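Local coordinates for stage II sporulation protein Q (PDB 3TUF) that forms, together with SpoIIIAH, an intercellular channel between mother cell and forespore during sporulation and takes part in forespore engulfment, at residues 104-117 and 127-139. Numbering follows the deposited sequence.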
ATOM      1  N   VAL A 104       6.505 -35.799 -22.469  1.00 42.18           N
ATOM      2  CA  VAL A 104       5.273 -35.447 -21.790  1.00 50.08           C
ATOM      3  C   VAL A 104       5.606 -35.238 -20.342  1.00 55.52           C
ATOM      4  O   VAL A 104       6.000 -36.196 -19.665  1.00 61.15           O
ATOM      5  CB  VAL A 104       4.228 -36.578 -21.877  1.00 49.85           C
ATOM      6  CG1 VAL A 104       3.015 -36.303 -20.911  1.00 48.06           C
ATOM      7  CG2 VAL A 104       3.804 -36.755 -23.321  1.00 46.45           C
ATOM      8  N   VAL A 105       5.483 -34.007 -19.853  1.00 53.87           N
ATOM      9  CA  VAL A 105       5.785 -33.809 -18.462  1.00 48.74           C
ATOM     10  C   VAL A 105       4.513 -33.745 -17.663  1.00 46.38           C
ATOM     11  O   VAL A 105       4.552 -33.805 -16.475  1.00 58.68           O
ATOM     12  CB  VAL A 105       6.730 -32.612 -18.223  1.00 55.83           C
ATOM     13  CG1 VAL A 105       8.144 -32.973 -18.733  1.00 53.52           C
ATOM     14  CG2 VAL A 105       6.196 -31.313 -18.880  1.00 52.41           C
ATOM     15  N   LYS A 106       3.368 -33.678 -18.321  1.00 48.37           N
ATOM     16  CA  LYS A 106       2.134 -33.601 -17.560  1.00 49.67           C
ATOM     17  C   LYS A 106       0.972 -34.177 -18.324  1.00 47.72           C
ATOM     18  O   LYS A 106       0.789 -33.882 -19.513  1.00 53.68           O
ATOM     19  CB  LYS A 106       1.811 -32.151 -17.197  1.00 36.73           C
ATOM     20  CG  LYS A 106       0.762 -32.083 -16.116  1.00 42.18           C
ATOM     21  CD  LYS A 106      -0.106 -30.853 -16.158  1.00 47.76           C
ATOM     22  CE  LYS A 106       0.391 -29.705 -15.283  1.00 59.74           C
ATOM     23  NZ  LYS A 106      -0.818 -28.933 -14.899  1.00 68.66           N
ATOM     24  N   ALA A 107       0.174 -34.999 -17.658  1.00 42.67           N
ATOM     25  CA  ALA A 107      -1.024 -35.550 -18.313  1.00 41.70           C
ATOM     26  C   ALA A 107      -2.084 -35.894 -17.288  1.00 50.95           C
ATOM     27  O   ALA A 107      -2.008 -36.986 -16.674  1.00 50.78           O
ATOM     28  CB  ALA A 107      -0.666 -36.723 -19.097  1.00 40.63           C
ATOM     29  N   GLU A 108      -3.062 -35.003 -17.070  1.00 40.00           N
ATOM     30  CA  GLU A 108      -4.067 -35.287 -16.036  1.00 42.08           C
ATOM     31  C   GLU A 108      -5.384 -34.637 -16.255  1.00 40.83           C
ATOM     32  O   GLU A 108      -5.484 -33.574 -16.880  1.00 45.38           O
ATOM     33  CB  GLU A 108      -3.574 -34.818 -14.678  1.00 46.17           C
ATOM     34  CG  GLU A 108      -2.511 -33.754 -14.740  1.00 65.08           C
ATOM     35  CD  GLU A 108      -1.984 -33.405 -13.347  1.00 69.92           C
ATOM     36  OE1 GLU A 108      -2.600 -32.524 -12.656  1.00 73.48           O
ATOM     37  OE2 GLU A 108      -0.955 -34.013 -12.938  1.00 75.14           O
ATOM     38  N   LYS A 109      -6.398 -35.237 -15.670  1.00 35.82           N
ATOM     39  CA  LYS A 109      -7.764 -34.795 -15.880  1.00 42.44           C
ATOM     40  C   LYS A 109      -7.894 -33.743 -14.838  1.00 47.13           C
ATOM     41  O   LYS A 109      -7.493 -33.983 -13.723  1.00 52.15           O
ATOM     42  CB  LYS A 109      -8.766 -35.930 -15.589  1.00 41.75           C
ATOM     43  CG  LYS A 109     -10.221 -35.443 -15.365  1.00 52.42           C
ATOM     44  CD  LYS A 109     -10.947 -35.296 -16.704  1.00 57.13           C
ATOM     45  CE  LYS A 109     -11.828 -34.037 -16.738  1.00 57.73           C
ATOM     46  NZ  LYS A 109     -13.143 -34.375 -16.107  1.00 65.54           N
ATOM     47  N   ASP A 110      -8.399 -32.574 -15.193  1.00 47.89           N
ATOM     48  CA  ASP A 110      -8.658 -31.509 -14.243  1.00 47.85           C
ATOM     49  C   ASP A 110     -10.163 -31.265 -14.301  1.00 48.30           C
ATOM     50  O   ASP A 110     -10.743 -31.201 -15.386  1.00 50.50           O
ATOM     51  CB  ASP A 110      -7.981 -30.274 -14.742  1.00 43.75           C
ATOM     52  CG  ASP A 110      -8.171 -29.122 -13.831  1.00 51.56           C
ATOM     53  OD1 ASP A 110      -9.276 -28.475 -13.827  1.00 48.45           O
ATOM     54  OD2 ASP A 110      -7.162 -28.886 -13.120  1.00 46.11           O
ATOM     55  N   PRO A 111     -10.818 -31.096 -13.152  1.00 50.07           N
ATOM     56  CA  PRO A 111     -12.306 -30.999 -13.293  1.00 48.38           C
ATOM     57  C   PRO A 111     -12.789 -29.715 -13.972  1.00 54.65           C
ATOM     58  O   PRO A 111     -13.914 -29.675 -14.504  1.00 53.68           O
ATOM     59  CB  PRO A 111     -12.811 -31.076 -11.861  1.00 46.34           C
ATOM     60  CG  PRO A 111     -11.548 -30.497 -10.995  1.00 56.54           C
ATOM     61  CD  PRO A 111     -10.332 -31.009 -11.756  1.00 55.14           C
ATOM     62  N   VAL A 112     -11.943 -28.686 -13.984  1.00 49.12           N
ATOM     63  CA  VAL A 112     -12.289 -27.445 -14.662  1.00 51.22           C
ATOM     64  C   VAL A 112     -11.713 -27.369 -16.072  1.00 40.93           C
ATOM     65  O   VAL A 112     -12.415 -26.983 -17.015  1.00 45.91           O
ATOM     66  CB  VAL A 112     -11.754 -26.306 -13.874  1.00 50.98           C
ATOM     67  CG1 VAL A 112     -11.863 -24.943 -14.666  1.00 53.74           C
ATOM     68  CG2 VAL A 112     -12.492 -26.270 -12.570  1.00 53.48           C
ATOM     69  N   LEU A 113     -10.440 -27.726 -16.199  1.00 40.28           N
ATOM     70  CA  LEU A 113      -9.717 -27.674 -17.481  1.00 40.05           C
ATOM     71  C   LEU A 113      -9.943 -28.860 -18.476  1.00 42.83           C
ATOM     72  O   LEU A 113      -9.598 -28.751 -19.659  1.00 47.26           O
ATOM     73  CB  LEU A 113      -8.213 -27.478 -17.208  1.00 36.03           C
ATOM     74  CG  LEU A 113      -7.811 -26.193 -16.449  1.00 44.78           C
ATOM     75  CD1 LEU A 113      -6.228 -25.999 -16.291  1.00 34.11           C
ATOM     76  CD2 LEU A 113      -8.481 -24.970 -17.105  1.00 43.07           C
ATOM     77  N   GLY A 114     -10.555 -29.964 -18.043  1.00 37.87           N
ATOM     78  CA  GLY A 114     -10.546 -31.243 -18.823  1.00 32.21           C
ATOM     79  C   GLY A 114      -9.159 -31.894 -18.672  1.00 28.00           C
ATOM     80  O   GLY A 114      -8.347 -31.549 -17.781  1.00 39.30           O
ATOM     81  N   TYR A 115      -8.832 -32.823 -19.539  1.00 29.32           N
ATOM     82  CA  TYR A 115      -7.429 -33.265 -19.563  1.00 35.39           C
ATOM     83  C   TYR A 115      -6.416 -32.210 -19.946  1.00 35.12           C
ATOM     84  O   TYR A 115      -6.689 -31.347 -20.778  1.00 37.59           O
ATOM     85  CB  TYR A 115      -7.283 -34.407 -20.507  1.00 37.86           C
ATOM     86  CG  TYR A 115      -7.583 -35.703 -19.859  1.00 42.08           C
ATOM     87  CD1 TYR A 115      -6.575 -36.411 -19.160  1.00 42.72           C
ATOM     88  CD2 TYR A 115      -8.878 -36.283 -19.980  1.00 38.25           C
ATOM     89  CE1 TYR A 115      -6.851 -37.703 -18.588  1.00 35.40           C
ATOM     90  CE2 TYR A 115      -9.168 -37.560 -19.418  1.00 42.76           C
ATOM     91  CZ  TYR A 115      -8.141 -38.237 -18.734  1.00 40.54           C
ATOM     92  OH  TYR A 115      -8.428 -39.457 -18.209  1.00 39.67           O
ATOM     93  N   VAL A 116      -5.239 -32.262 -19.363  1.00 33.60           N
ATOM     94  CA  VAL A 116      -4.262 -31.237 -19.669  1.00 35.45           C
ATOM     95  C   VAL A 116      -3.023 -32.010 -19.922  1.00 35.10           C
ATOM     96  O   VAL A 116      -2.675 -32.879 -19.104  1.00 38.04           O
ATOM     97  CB  VAL A 116      -3.981 -30.273 -18.466  1.00 33.33           C
ATOM     98  CG1 VAL A 116      -2.817 -29.293 -18.800  1.00 28.63           C
ATOM     99  CG2 VAL A 116      -5.259 -29.480 -17.992  1.00 33.15           C
ATOM    100  N   VAL A 117      -2.377 -31.743 -21.064  1.00 39.24           N
ATOM    101  CA  VAL A 117      -1.097 -32.366 -21.380  1.00 41.61           C
ATOM    102  C   VAL A 117      -0.093 -31.265 -21.638  1.00 43.58           C
ATOM    103  O   VAL A 117      -0.410 -30.231 -22.243  1.00 41.56           O
ATOM    104  CB  VAL A 117      -1.165 -33.260 -22.621  1.00 33.84           C
ATOM    105  CG1 VAL A 117       0.269 -33.789 -23.026  1.00 33.39           C
ATOM    106  CG2 VAL A 117      -2.200 -34.409 -22.433  1.00 36.38           C
ATOM    107  N   THR A 127       4.875 -27.026 -24.775  1.00 44.33           N
ATOM    108  CA  THR A 127       3.531 -26.784 -25.290  1.00 47.01           C
ATOM    109  C   THR A 127       2.465 -27.375 -24.425  1.00 43.67           C
ATOM    110  O   THR A 127       2.696 -28.387 -23.749  1.00 42.61           O
ATOM    111  CB  THR A 127       3.327 -27.382 -26.698  1.00 47.60           C
ATOM    112  OG1 THR A 127       4.079 -28.607 -26.837  1.00 51.32           O
ATOM    113  CG2 THR A 127       3.734 -26.415 -27.716  1.00 48.94           C
ATOM    114  N   VAL A 128       1.280 -26.788 -24.490  1.00 35.33           N
ATOM    115  CA  VAL A 128       0.188 -27.158 -23.565  1.00 41.72           C
ATOM    116  C   VAL A 128      -1.079 -27.409 -24.366  1.00 46.61           C
ATOM    117  O   VAL A 128      -1.498 -26.631 -25.259  1.00 43.07           O
ATOM    118  CB  VAL A 128      -0.036 -26.075 -22.427  1.00 39.48           C
ATOM    119  CG1 VAL A 128      -1.208 -26.422 -21.436  1.00 37.20           C
ATOM    120  CG2 VAL A 128       1.271 -25.825 -21.657  1.00 37.42           C
ATOM    121  N   TYR A 129      -1.684 -28.541 -24.058  1.00 38.01           N
ATOM    122  CA  TYR A 129      -2.894 -28.937 -24.734  1.00 36.23           C
ATOM    123  C   TYR A 129      -3.831 -29.240 -23.633  1.00 35.44           C
ATOM    124  O   TYR A 129      -3.465 -29.984 -22.687  1.00 33.39           O
ATOM    125  CB  TYR A 129      -2.620 -30.205 -25.511  1.00 33.83           C
ATOM    126  CG  TYR A 129      -1.332 -30.134 -26.310  1.00 28.72           C
ATOM    127  CD1 TYR A 129      -0.087 -30.303 -25.674  1.00 33.75           C
ATOM    128  CD2 TYR A 129      -1.355 -29.886 -27.687  1.00 32.96           C
ATOM    129  CE1 TYR A 129       1.130 -30.246 -26.374  1.00 32.58           C
ATOM    130  CE2 TYR A 129      -0.127 -29.807 -28.432  1.00 29.40           C
ATOM    131  CZ  TYR A 129       1.104 -29.992 -27.736  1.00 34.87           C
ATOM    132  OH  TYR A 129       2.281 -29.918 -28.435  1.00 40.36           O
ATOM    133  N   GLN A 130      -5.041 -28.715 -23.743  1.00 28.02           N
ATOM    134  CA  GLN A 130      -5.907 -28.665 -22.591  1.00 33.78           C
ATOM    135  C   GLN A 130      -7.305 -28.583 -23.129  1.00 30.65           C
ATOM    136  O   GLN A 130      -7.463 -28.275 -24.278  1.00 33.54           O
ATOM    137  CB  GLN A 130      -5.487 -27.440 -21.761  1.00 35.02           C
ATOM    138  CG  GLN A 130      -6.591 -26.469 -21.467  1.00 35.53           C
ATOM    139  CD  GLN A 130      -6.184 -25.340 -20.560  1.00 38.50           C
ATOM    140  OE1 GLN A 130      -5.066 -25.350 -19.950  1.00 38.46           O
ATOM    141  NE2 GLN A 130      -7.095 -24.329 -20.457  1.00 36.12           N
ATOM    142  N   SER A 131      -8.331 -28.877 -22.327  1.00 35.29           N
ATOM    143  CA  SER A 131      -9.725 -29.171 -22.825  1.00 34.88           C
ATOM    144  C   SER A 131      -9.982 -30.543 -23.530  1.00 38.36           C
ATOM    145  O   SER A 131     -11.106 -30.808 -24.051  1.00 35.78           O
ATOM    146  CB  SER A 131     -10.331 -28.042 -23.643  1.00 32.59           C
ATOM    147  OG  SER A 131     -11.751 -28.057 -23.424  1.00 43.89           O
ATOM    148  N   LEU A 132      -8.943 -31.404 -23.519  1.00 37.19           N
ATOM    149  CA  LEU A 132      -9.012 -32.776 -24.016  1.00 36.86           C
ATOM    150  C   LEU A 132     -10.092 -33.613 -23.256  1.00 40.80           C
ATOM    151  O   LEU A 132     -10.272 -33.462 -22.002  1.00 40.96           O
ATOM    152  CB  LEU A 132      -7.638 -33.431 -23.862  1.00 35.43           C
ATOM    153  CG  LEU A 132      -6.479 -32.637 -24.475  1.00 34.14           C
ATOM    154  CD1 LEU A 132      -5.212 -33.480 -24.667  1.00 35.59           C
ATOM    155  CD2 LEU A 132      -6.887 -32.097 -25.799  1.00 36.36           C
ATOM    156  N   SER A 133     -10.787 -34.459 -24.055  1.00 41.33           N
ATOM    157  CA  SER A 133     -11.774 -35.469 -23.672  1.00 42.98           C
ATOM    158  C   SER A 133     -11.046 -36.714 -23.278  1.00 35.80           C
ATOM    159  O   SER A 133     -11.523 -37.476 -22.413  1.00 39.51           O
ATOM    160  CB  SER A 133     -12.539 -35.934 -24.902  1.00 41.95           C
ATOM    161  OG  SER A 133     -13.435 -34.950 -25.361  1.00 54.64           O
ATOM    162  N   GLU A 134      -9.936 -36.972 -23.992  1.00 35.07           N
ATOM    163  CA  GLU A 134      -9.173 -38.222 -23.848  1.00 44.81           C
ATOM    164  C   GLU A 134      -7.737 -37.921 -23.989  1.00 41.55           C
ATOM    165  O   GLU A 134      -7.367 -36.904 -24.578  1.00 44.05           O
ATOM    166  CB  GLU A 134      -9.474 -39.240 -24.969  1.00 41.41           C
ATOM    167  CG  GLU A 134     -10.955 -39.321 -25.451  1.00 41.42           C
ATOM    168  CD  GLU A 134     -11.134 -40.372 -26.539  1.00 54.83           C
ATOM    169  OE1 GLU A 134     -10.137 -41.164 -26.723  1.00 70.90           O
ATOM    170  OE2 GLU A 134     -12.248 -40.389 -27.184  1.00 54.94           O
ATOM    171  N   VAL A 135      -6.921 -38.844 -23.511  1.00 34.81           N
ATOM    172  CA  VAL A 135      -5.483 -38.697 -23.579  1.00 37.37           C
ATOM    173  C   VAL A 135      -4.940 -40.011 -24.104  1.00 46.09           C
ATOM    174  O   VAL A 135      -5.496 -41.100 -23.822  1.00 56.23           O
ATOM    175  CB  VAL A 135      -4.942 -38.292 -22.173  1.00 48.14           C
ATOM    176  CG1 VAL A 135      -3.485 -38.632 -22.007  1.00 56.59           C
ATOM    177  CG2 VAL A 135      -5.120 -36.795 -21.998  1.00 39.20           C
ATOM    178  N   SER A 136      -3.895 -39.919 -24.915  1.00 45.55           N
ATOM    179  CA  SER A 136      -3.304 -41.089 -25.524  1.00 43.74           C
ATOM    180  C   SER A 136      -1.858 -41.161 -25.024  1.00 49.24           C
ATOM    181  O   SER A 136      -1.065 -41.955 -25.529  1.00 49.10           O
ATOM    182  CB  SER A 136      -3.390 -40.980 -27.055  1.00 41.58           C
ATOM    183  OG  SER A 136      -4.745 -40.664 -27.484  1.00 47.20           O
ATOM    184  N   VAL A 137      -1.516 -40.333 -24.021  1.00 43.10           N
ATOM    185  CA  VAL A 137      -0.156 -40.300 -23.445  1.00 45.06           C
ATOM    186  C   VAL A 137      -0.199 -40.305 -21.925  1.00 39.62           C
ATOM    187  O   VAL A 137      -1.256 -40.139 -21.323  1.00 43.83           O
ATOM    188  CB  VAL A 137       0.692 -39.043 -23.891  1.00 40.07           C
ATOM    189  CG1 VAL A 137       1.094 -39.130 -25.325  1.00 41.19           C
ATOM    190  CG2 VAL A 137      -0.070 -37.734 -23.658  1.00 44.72           C
ATOM    191  N   GLU A 138       0.964 -40.465 -21.307  1.00 40.64           N
ATOM    192  CA  GLU A 138       1.084 -40.313 -19.856  1.00 45.99           C
ATOM    193  C   GLU A 138       2.454 -39.705 -19.495  1.00 46.54           C
ATOM    194  O   GLU A 138       3.430 -39.801 -20.284  1.00 46.02           O
ATOM    195  CB  GLU A 138       0.931 -41.666 -19.158  1.00 41.00           C
ATOM    196  CG  GLU A 138       2.171 -42.545 -19.325  1.00 48.76           C
ATOM    197  CD  GLU A 138       1.972 -43.945 -18.787  1.00 58.30           C
ATOM    198  OE1 GLU A 138       1.337 -44.108 -17.724  1.00 64.01           O
ATOM    199  OE2 GLU A 138       2.458 -44.894 -19.423  1.00 53.07           O
ATOM    200  N   GLN A 139       2.539 -39.096 -18.316  1.00 45.13           N
ATOM    201  CA  GLN A 139       3.801 -38.514 -17.872  1.00 49.31           C
ATOM    202  C   GLN A 139       5.017 -39.416 -18.220  1.00 49.53           C
ATOM    203  O   GLN A 139       4.988 -40.622 -17.985  1.00 48.24           O
ATOM    204  CB  GLN A 139       3.742 -38.286 -16.371  1.00 48.09           C
ATOM    205  CG  GLN A 139       4.102 -36.896 -16.029  1.00 61.83           C
ATOM    206  CD  GLN A 139       4.514 -36.778 -14.605  1.00 64.72           C
ATOM    207  OE1 GLN A 139       3.695 -36.955 -13.699  1.00 71.80           O
ATOM    208  NE2 GLN A 139       5.796 -36.490 -14.379  1.00 68.51           N
TER
HETATM  209  O   HOH W   1       0.401 -38.847 -16.621  1.00 61.88           O
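Tyr-115, its CG swung beside the backbone N (chi1 -86°), lays its side chain against residues 132-135. CB packs on Leu-132 CB at 3.5 Å. In the ring, CD1 receives Val-135 CG2 at 3.2 Å, and CE1 still lies 3.9 Å from that methyl. Val-135 CB lies over one face of the ring and Lys-109 CB over the other, the latter 3.9 Å from the plane and above its centre. The Leu-132 carbonyl oxygen lies at the ring edge, in plane, while CD2 and CE2 each pass 3.8 Å from Ser-133 O. Were the ring cut back to an alanine here, Val-135 CG2 would probably lose its aromatic cover and a gap would open between Lys-109 and Val-135. The backbone evidence identifies an antiparallel hairpin of strands 116-120 and 125-132 within the M23 peptidase-family domain: Val-117 and Tyr-129 exchange two nearly straight hydrogen bonds (N-H...O 176° and 172°). A G1 beta bulge sets two residues, Ser-131 with its positive phi and Leu-132, against the single Tyr-115, whose N donates to Leu-132 O at 2.9 Å. Val-117 divides its branches: CG2 reaches Leu-132 CD1 and Val-135 CG2, whereas CG1, anti to the backbone N, meets Val-137 CG2 at 4.0 Å. Val-137 also packs on Val-104 CG2 and on Ile-149 of strand 148-151. One water accepts from Gln-139 N (2.7 Å) and donates to Ala-107 O.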